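Local coordinates for flavin-nucleotide-binding protein (Azotobacter vinelandii, PDB 6RK0) that binds FAD and heme b as a flavocytochrome and probably works as a low-potential terminal oxidase associated with the iron-only nitrogenase, at residues D17-K22 and I166-C171; E33-I38 and R112-L117. All coordinates share one frame; numbering follows the deposited sequence. Where two conformers were deposited one is given.

Contact 1: residues D17-K22 and I166-C171; sequences DRTHVK and IAEASC. With FAD (flavin-adenine dinucleotide), chain G.
With chi1 at -165°, Glu168 sets CG trans to its backbone N and runs fully extended, which carries its carboxylate to Arg18, itself extended from CG to NE. The two side chains cross at about a right angle, yet their flat ends meet edge on, the guanidinium and carboxylate planes only 26° apart. The grip is side-on and two-pronged: Arg18 NE reaches Glu168 OE2 at 2.8 Å, and Arg18 NH2 reaches Glu168 OE1 at 2.8 Å with an almost straight N-H...O angle of 176°. Two bonds thus fix the rotation of the guanidinium, whose NH1 pairs with Asp87, while Ser16 OG also binds Glu168 OE2. Beside the salt bridge, the Thr19 methyl CG2 lies 3.8 Å from Glu168 CG.

The cofactor fills the other end. Ser170 OG, placed between its backbone N and carbonyl carbon, accepts from the ribose hydroxyl O2B of FAD at 2.8 Å and donates to adenine N3A of FAD at 2.8 Å, tying sugar and base together. Arg18 O receives FAD O3B at 2.8 Å. Lys22 N donates to phosphate oxygen O1A of FAD at 2.8 Å. Val21 CG2 lies 3.5 Å from the ribose oxygen O4B of FAD. The loop 17-22 and strand 169-174 together form a binding site for the adenosine and phosphate part of FAD.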
# COMPACT_ATOMS: atom_id res chain seq x y z
N ASP A 17 5.76 -19.14 -15.06
CA ASP A 17 4.92 -18.44 -16.04
C ASP A 17 4.05 -17.39 -15.35
O ASP A 17 3.89 -16.28 -15.89
CB ASP A 17 4.01 -19.42 -16.80
CG ASP A 17 4.75 -20.29 -17.76
OD1 ASP A 17 5.95 -20.05 -18.04
OD2 ASP A 17 4.12 -21.25 -18.23
N ARG A 18 3.51 -17.69 -14.17
CA ARG A 18 2.57 -16.76 -13.58
C ARG A 18 3.23 -15.54 -12.95
O ARG A 18 2.51 -14.59 -12.63
CB ARG A 18 1.62 -17.46 -12.61
CG ARG A 18 2.28 -17.96 -11.39
CD ARG A 18 1.26 -18.58 -10.46
NE ARG A 18 1.91 -19.05 -9.26
CZ ARG A 18 1.28 -19.74 -8.30
NH1 ARG A 18 -0.03 -19.99 -8.33
NH2 ARG A 18 2.00 -20.18 -7.27
N THR A 19 4.57 -15.52 -12.86
CA THR A 19 5.31 -14.34 -12.43
C THR A 19 6.01 -13.63 -13.56
O THR A 19 6.79 -12.71 -13.30
CB THR A 19 6.29 -14.66 -11.30
OG1 THR A 19 7.16 -15.74 -11.67
CG2 THR A 19 5.57 -14.96 -9.98
N HIS A 20 5.71 -13.98 -14.81
CA HIS A 20 6.38 -13.34 -15.94
C HIS A 20 5.75 -11.97 -16.24
O HIS A 20 4.59 -11.90 -16.66
CB HIS A 20 6.30 -14.25 -17.16
CG HIS A 20 6.84 -13.61 -18.40
ND1 HIS A 20 8.17 -13.30 -18.58
CD2 HIS A 20 6.19 -13.14 -19.50
CE1 HIS A 20 8.33 -12.75 -19.78
NE2 HIS A 20 7.14 -12.62 -20.33
N VAL A 21 6.52 -10.90 -16.02
CA VAL A 21 6.06 -9.54 -16.29
C VAL A 21 5.93 -9.39 -17.80
O VAL A 21 6.91 -9.56 -18.56
CB VAL A 21 7.06 -8.52 -15.72
CG1 VAL A 21 6.67 -7.10 -16.09
CG2 VAL A 21 7.17 -8.64 -14.22
N LYS A 22 4.75 -8.97 -18.26
CA LYS A 22 4.46 -8.74 -19.67
C LYS A 22 4.49 -7.25 -19.97
O LYS A 22 5.27 -6.78 -20.81
CB LYS A 22 3.10 -9.36 -20.06
CG LYS A 22 2.60 -9.02 -21.47
CD LYS A 22 1.14 -9.45 -21.69
CE LYS A 22 0.61 -8.95 -23.02
NZ LYS A 22 -0.82 -9.34 -23.24
N ILE A 166 10.03 -16.47 -0.58
CA ILE A 166 10.28 -15.36 -1.49
C ILE A 166 10.67 -15.82 -2.87
O ILE A 166 10.95 -14.98 -3.74
CB ILE A 166 11.29 -14.34 -0.93
CG1 ILE A 166 12.72 -14.90 -0.94
CG2 ILE A 166 10.88 -13.86 0.43
CD1 ILE A 166 13.77 -13.91 -0.48
N ALA A 167 10.73 -17.14 -3.13
CA ALA A 167 11.32 -17.61 -4.37
C ALA A 167 10.48 -17.28 -5.60
O ALA A 167 11.04 -16.98 -6.66
CB ALA A 167 11.52 -19.11 -4.28
N GLU A 168 9.15 -17.38 -5.52
CA GLU A 168 8.31 -17.17 -6.70
C GLU A 168 7.90 -15.70 -6.71
O GLU A 168 6.80 -15.34 -6.32
CB GLU A 168 7.12 -18.12 -6.71
CG GLU A 168 6.49 -18.16 -8.09
CD GLU A 168 5.24 -18.98 -8.22
OE1 GLU A 168 4.76 -19.57 -7.23
OE2 GLU A 168 4.68 -19.00 -9.34
N ALA A 169 8.84 -14.87 -7.14
CA ALA A 169 8.72 -13.41 -6.99
C ALA A 169 8.97 -12.70 -8.31
O ALA A 169 9.90 -13.04 -9.06
CB ALA A 169 9.78 -12.90 -6.00
N SER A 170 8.20 -11.65 -8.54
CA SER A 170 8.46 -10.70 -9.61
C SER A 170 8.58 -9.31 -9.00
O SER A 170 7.80 -8.94 -8.10
CB SER A 170 7.36 -10.71 -10.66
OG SER A 170 6.09 -10.50 -10.08
N CYS A 171 9.52 -8.52 -9.52
CA CYS A 171 9.60 -7.11 -9.17
C CYS A 171 9.43 -6.23 -10.39
O CYS A 171 9.80 -6.63 -11.51
CB CYS A 171 10.93 -6.73 -8.54
SG CYS A 171 11.53 -7.83 -7.27
PA FAD G . 1.13 -8.30 -16.39
O1A FAD G . 2.45 -7.94 -16.98
O2A FAD G . 0.09 -8.88 -17.30
O5B FAD G . 1.34 -9.23 -15.13
C5B FAD G . 2.06 -10.48 -15.29
C4B FAD G . 2.89 -10.73 -14.06
O4B FAD G . 3.82 -9.64 -13.88
C3B FAD G . 2.13 -10.77 -12.74
O3B FAD G . 1.45 -11.99 -12.54
C2B FAD G . 3.23 -10.45 -11.73
O2B FAD G . 3.94 -11.63 -11.44
C1B FAD G . 4.10 -9.46 -12.50
N9A FAD G . 3.80 -8.07 -12.17
C8A FAD G . 2.86 -7.25 -12.71
N7A FAD G . 2.80 -6.07 -12.14
C5A FAD G . 3.75 -6.13 -11.14
C6A FAD G . 4.17 -5.19 -10.17
N6A FAD G . 3.63 -3.96 -10.01
N1A FAD G . 5.14 -5.58 -9.31
C2A FAD G . 5.66 -6.80 -9.43
N3A FAD G . 5.35 -7.77 -10.30
C4A FAD G . 4.38 -7.35 -11.15
N1 FAD G . -0.47 0.46 -13.44
C2 FAD G . -1.47 1.08 -14.14
O2 FAD G . -1.95 0.58 -15.16
N3 FAD G . -2.00 2.27 -13.69
C4 FAD G . -1.59 2.93 -12.56
O4 FAD G . -2.15 3.96 -12.18
C4X FAD G . -0.50 2.29 -11.86
N5 FAD G . -0.01 2.89 -10.76
C5X FAD G . 0.99 2.22 -10.05
C6 FAD G . 1.47 2.78 -8.85
C7 FAD G . 2.44 2.14 -8.09
C7M FAD G . 2.95 2.78 -6.82
C8 FAD G . 2.94 0.89 -8.53
C8M FAD G . 3.91 0.12 -7.71
C9 FAD G . 2.49 0.35 -9.73
C9A FAD G . 1.51 0.98 -10.48
N10 FAD G . 1.04 0.45 -11.70
C10 FAD G . -0.02 1.05 -12.37
C1' FAD G . 1.55 -0.81 -12.26
C2' FAD G . 0.66 -1.99 -11.89
O2' FAD G . 0.98 -2.43 -10.58
C3' FAD G . 0.88 -3.14 -12.87
O3' FAD G . 2.25 -3.51 -12.87
C4' FAD G . 0.44 -2.81 -14.29
O4' FAD G . -0.89 -2.28 -14.27
C5' FAD G . 0.44 -4.04 -15.16
O5' FAD G . -0.37 -5.07 -14.54
P FAD G . -0.83 -6.35 -15.33
O1P FAD G . -1.52 -5.99 -16.62
O2P FAD G . -1.57 -7.25 -14.35
O3P FAD G . 0.60 -7.01 -15.65

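Contact 2: residues E33-I38 and R112-L117. With FAD (flavin-adenine dinucleotide), chain G.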
# COMPACT_ATOMS: atom_id res chain seq x y z
N GLU A 33 18.54 -10.32 -5.13
CA GLU A 33 19.04 -9.11 -4.48
C GLU A 33 18.00 -7.99 -4.51
O GLU A 33 17.79 -7.30 -3.50
CB GLU A 33 20.33 -8.66 -5.16
CG GLU A 33 20.93 -7.45 -4.51
CD GLU A 33 22.25 -7.05 -5.14
OE1 GLU A 33 22.87 -7.86 -5.87
OE2 GLU A 33 22.67 -5.90 -4.89
N THR A 34 17.34 -7.80 -5.65
CA THR A 34 16.30 -6.78 -5.75
C THR A 34 15.08 -7.16 -4.91
O THR A 34 14.51 -6.31 -4.21
CB THR A 34 15.93 -6.53 -7.21
OG1 THR A 34 17.09 -6.07 -7.92
CG2 THR A 34 14.81 -5.47 -7.30
N VAL A 35 14.66 -8.42 -4.97
CA VAL A 35 13.53 -8.87 -4.16
C VAL A 35 13.76 -8.52 -2.71
O VAL A 35 12.93 -7.91 -2.04
CB VAL A 35 13.30 -10.38 -4.35
CG1 VAL A 35 12.29 -10.94 -3.38
CG2 VAL A 35 12.93 -10.70 -5.81
N LYS A 36 14.93 -8.94 -2.18
CA LYS A 36 15.25 -8.69 -0.78
C LYS A 36 15.36 -7.21 -0.47
O LYS A 36 14.94 -6.76 0.60
CB LYS A 36 16.55 -9.42 -0.39
CG LYS A 36 16.39 -10.91 -0.37
CD LYS A 36 17.72 -11.60 -0.05
CE LYS A 36 17.55 -13.11 0.02
NZ LYS A 36 18.84 -13.72 0.46
N ALA A 37 15.94 -6.42 -1.38
CA ALA A 37 16.10 -5.00 -1.11
C ALA A 37 14.76 -4.29 -1.00
O ALA A 37 14.61 -3.37 -0.18
CB ALA A 37 16.96 -4.33 -2.17
N ILE A 38 13.77 -4.69 -1.80
CA ILE A 38 12.45 -4.07 -1.68
C ILE A 38 11.77 -4.53 -0.40
O ILE A 38 11.24 -3.73 0.37
CB ILE A 38 11.61 -4.36 -2.94
CG1 ILE A 38 12.27 -3.78 -4.20
CG2 ILE A 38 10.21 -3.80 -2.77
CD1 ILE A 38 11.64 -4.18 -5.52
N ARG A 112 8.96 1.06 -6.45
CA ARG A 112 9.49 -0.31 -6.33
C ARG A 112 8.34 -1.20 -5.92
O ARG A 112 7.60 -0.84 -4.99
CB ARG A 112 10.58 -0.37 -5.24
CG ARG A 112 11.84 0.39 -5.59
CD ARG A 112 12.67 0.72 -4.36
NE ARG A 112 12.04 1.82 -3.64
CZ ARG A 112 12.42 2.19 -2.42
NH1 ARG A 112 13.30 1.46 -1.73
NH2 ARG A 112 11.91 3.28 -1.87
N SER A 113 8.17 -2.35 -6.56
CA SER A 113 7.13 -3.27 -6.13
C SER A 113 7.55 -4.70 -6.34
O SER A 113 8.24 -5.03 -7.33
CB SER A 113 5.77 -3.00 -6.72
OG SER A 113 5.77 -3.12 -8.08
N VAL A 114 7.11 -5.56 -5.43
CA VAL A 114 7.36 -6.99 -5.54
C VAL A 114 6.07 -7.73 -5.24
O VAL A 114 5.30 -7.34 -4.35
CB VAL A 114 8.54 -7.46 -4.65
CG1 VAL A 114 8.28 -7.15 -3.18
CG2 VAL A 114 8.85 -8.96 -4.88
N MET A 115 5.83 -8.79 -6.01
CA MET A 115 4.74 -9.73 -5.77
C MET A 115 5.38 -11.08 -5.48
O MET A 115 6.20 -11.57 -6.27
CB MET A 115 3.78 -9.84 -6.95
CG MET A 115 3.04 -8.55 -7.23
SD MET A 115 1.95 -8.76 -8.64
CE MET A 115 1.29 -7.09 -8.82
N LEU A 116 4.98 -11.67 -4.37
CA LEU A 116 5.34 -13.03 -3.97
C LEU A 116 4.13 -13.92 -4.09
O LEU A 116 3.06 -13.60 -3.55
CB LEU A 116 5.80 -13.06 -2.50
CG LEU A 116 6.90 -12.12 -2.08
CD1 LEU A 116 7.24 -12.31 -0.63
CD2 LEU A 116 8.13 -12.23 -2.97
N LEU A 117 4.28 -15.04 -4.79
CA LEU A 117 3.16 -15.94 -5.02
C LEU A 117 3.43 -17.29 -4.37
O LEU A 117 4.58 -17.74 -4.28
CB LEU A 117 2.97 -16.20 -6.52
CG LEU A 117 2.67 -14.96 -7.36
CD1 LEU A 117 2.24 -15.37 -8.72
CD2 LEU A 117 1.70 -13.94 -6.70
PA FAD G . 1.13 -8.30 -16.39
O1A FAD G . 2.45 -7.94 -16.98
O2A FAD G . 0.09 -8.88 -17.30
O5B FAD G . 1.34 -9.23 -15.13
C5B FAD G . 2.06 -10.48 -15.29
C4B FAD G . 2.89 -10.73 -14.06
O4B FAD G . 3.82 -9.64 -13.88
C3B FAD G . 2.13 -10.77 -12.74
O3B FAD G . 1.45 -11.99 -12.54
C2B FAD G . 3.23 -10.45 -11.73
O2B FAD G . 3.94 -11.63 -11.44
C1B FAD G . 4.10 -9.46 -12.50
N9A FAD G . 3.80 -8.07 -12.17
C8A FAD G . 2.86 -7.25 -12.71
N7A FAD G . 2.80 -6.07 -12.14
C5A FAD G . 3.75 -6.13 -11.14
C6A FAD G . 4.17 -5.19 -10.17
N6A FAD G . 3.63 -3.96 -10.01
N1A FAD G . 5.14 -5.58 -9.31
C2A FAD G . 5.66 -6.80 -9.43
N3A FAD G . 5.35 -7.77 -10.30
C4A FAD G . 4.38 -7.35 -11.15
N1 FAD G . -0.47 0.46 -13.44
C2 FAD G . -1.47 1.08 -14.14
O2 FAD G . -1.95 0.58 -15.16
N3 FAD G . -2.00 2.27 -13.69
C4 FAD G . -1.59 2.93 -12.56
O4 FAD G . -2.15 3.96 -12.18
C4X FAD G . -0.50 2.29 -11.86
N5 FAD G . -0.01 2.89 -10.76
C5X FAD G . 0.99 2.22 -10.05
C6 FAD G . 1.47 2.78 -8.85
C7 FAD G . 2.44 2.14 -8.09
C7M FAD G . 2.95 2.78 -6.82
C8 FAD G . 2.94 0.89 -8.53
C8M FAD G . 3.91 0.12 -7.71
C9 FAD G . 2.49 0.35 -9.73
C9A FAD G . 1.51 0.98 -10.48
N10 FAD G . 1.04 0.45 -11.70
C10 FAD G . -0.02 1.05 -12.37
C1' FAD G . 1.55 -0.81 -12.26
C2' FAD G . 0.66 -1.99 -11.89
O2' FAD G . 0.98 -2.43 -10.58
C3' FAD G . 0.88 -3.14 -12.87
O3' FAD G . 2.25 -3.51 -12.87
C4' FAD G . 0.44 -2.81 -14.29
O4' FAD G . -0.89 -2.28 -14.27
C5' FAD G . 0.44 -4.04 -15.16
O5' FAD G . -0.37 -5.07 -14.54
P FAD G . -0.83 -6.35 -15.33
O1P FAD G . -1.52 -5.99 -16.62
O2P FAD G . -1.57 -7.25 -14.35
O3P FAD G . 0.60 -7.01 -15.65
O HOH W 1 14.70 -1.03 -2.18
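Ile38 lays its CG1 branch along the root of Arg112, with Ile38 CG1 3.9 Å from Arg112 CB, and the two side chains slide past each other in opposite directions. The branch ends over the strand backbone, Ile38 CD1 lying 3.9 Å from Ser113 O. Its other methyl, CG2, faces Val114, though Val114 was deposited in two conformers and the exact fit there is less certain. One turn earlier on the helix, Val35 CG1 approaches Leu116 CD2 at 4.4 Å, a looser apolar contact. The short axes pass 8.5 Å apart at 106°, so the helix lies nearly square across the strand.

Beyond its root, Arg112 bends at chi3 (-75°) and turns its guanidinium edge to a water, which NH1 of Arg112 meets at 2.9 Å and which gives a weak bond to Ala37 O. The charge itself is matched by Asp96 and by the terminal carboxylate of Gly225.

The strand's other face serves the cofactor. Ser113 OG donates to adenine N1A of FAD at 2.8 Å. Met115, extended beyond CG, lies flat over one face of the adenine: its methyl CE is 3.5 Å from C5A of FAD, and its sulfur SD is 3.8 Å from C4A of FAD. With an alanine at this position, that face would probably lose its thioether cover and the base would be freer to tilt about its hydrogen bonds to Ser113 and Ser170. Val57 of the second subunit packs against Met115, so the adenine site lies near the subunit interface. A helix across one side of an antiparallel strand, with the flavin cofactor bound on the other, is consistent with the split-barrel fold of the pyridoxamine 5'-phosphate oxidase family.

How the contacts relate
Along the chain the order is 17-22, 33-38, 112-117, 166-171, so both segments of contact 2 fall between the two segments of contact 1. The contact centres are 10 Å apart, and both contacts reach one antiparallel sheet, in which strands 108-118 and 169-174 are neighbours: Ser170 O lies 2.9 Å from Met115 N and Glu168 O 3.0 Å from Leu117 N, both probable hydrogen bonds. Helix 32-40 spans both strands, since Val35 also packs on Ala169 and Cys171. Ser113 and Ser170, on these neighbouring strands, hold the adenine of FAD, with the N-terminal loop adding the ribose and phosphate contacts, while the second subunit supplies Pro59, His72 and Arg78 to the same cofactor.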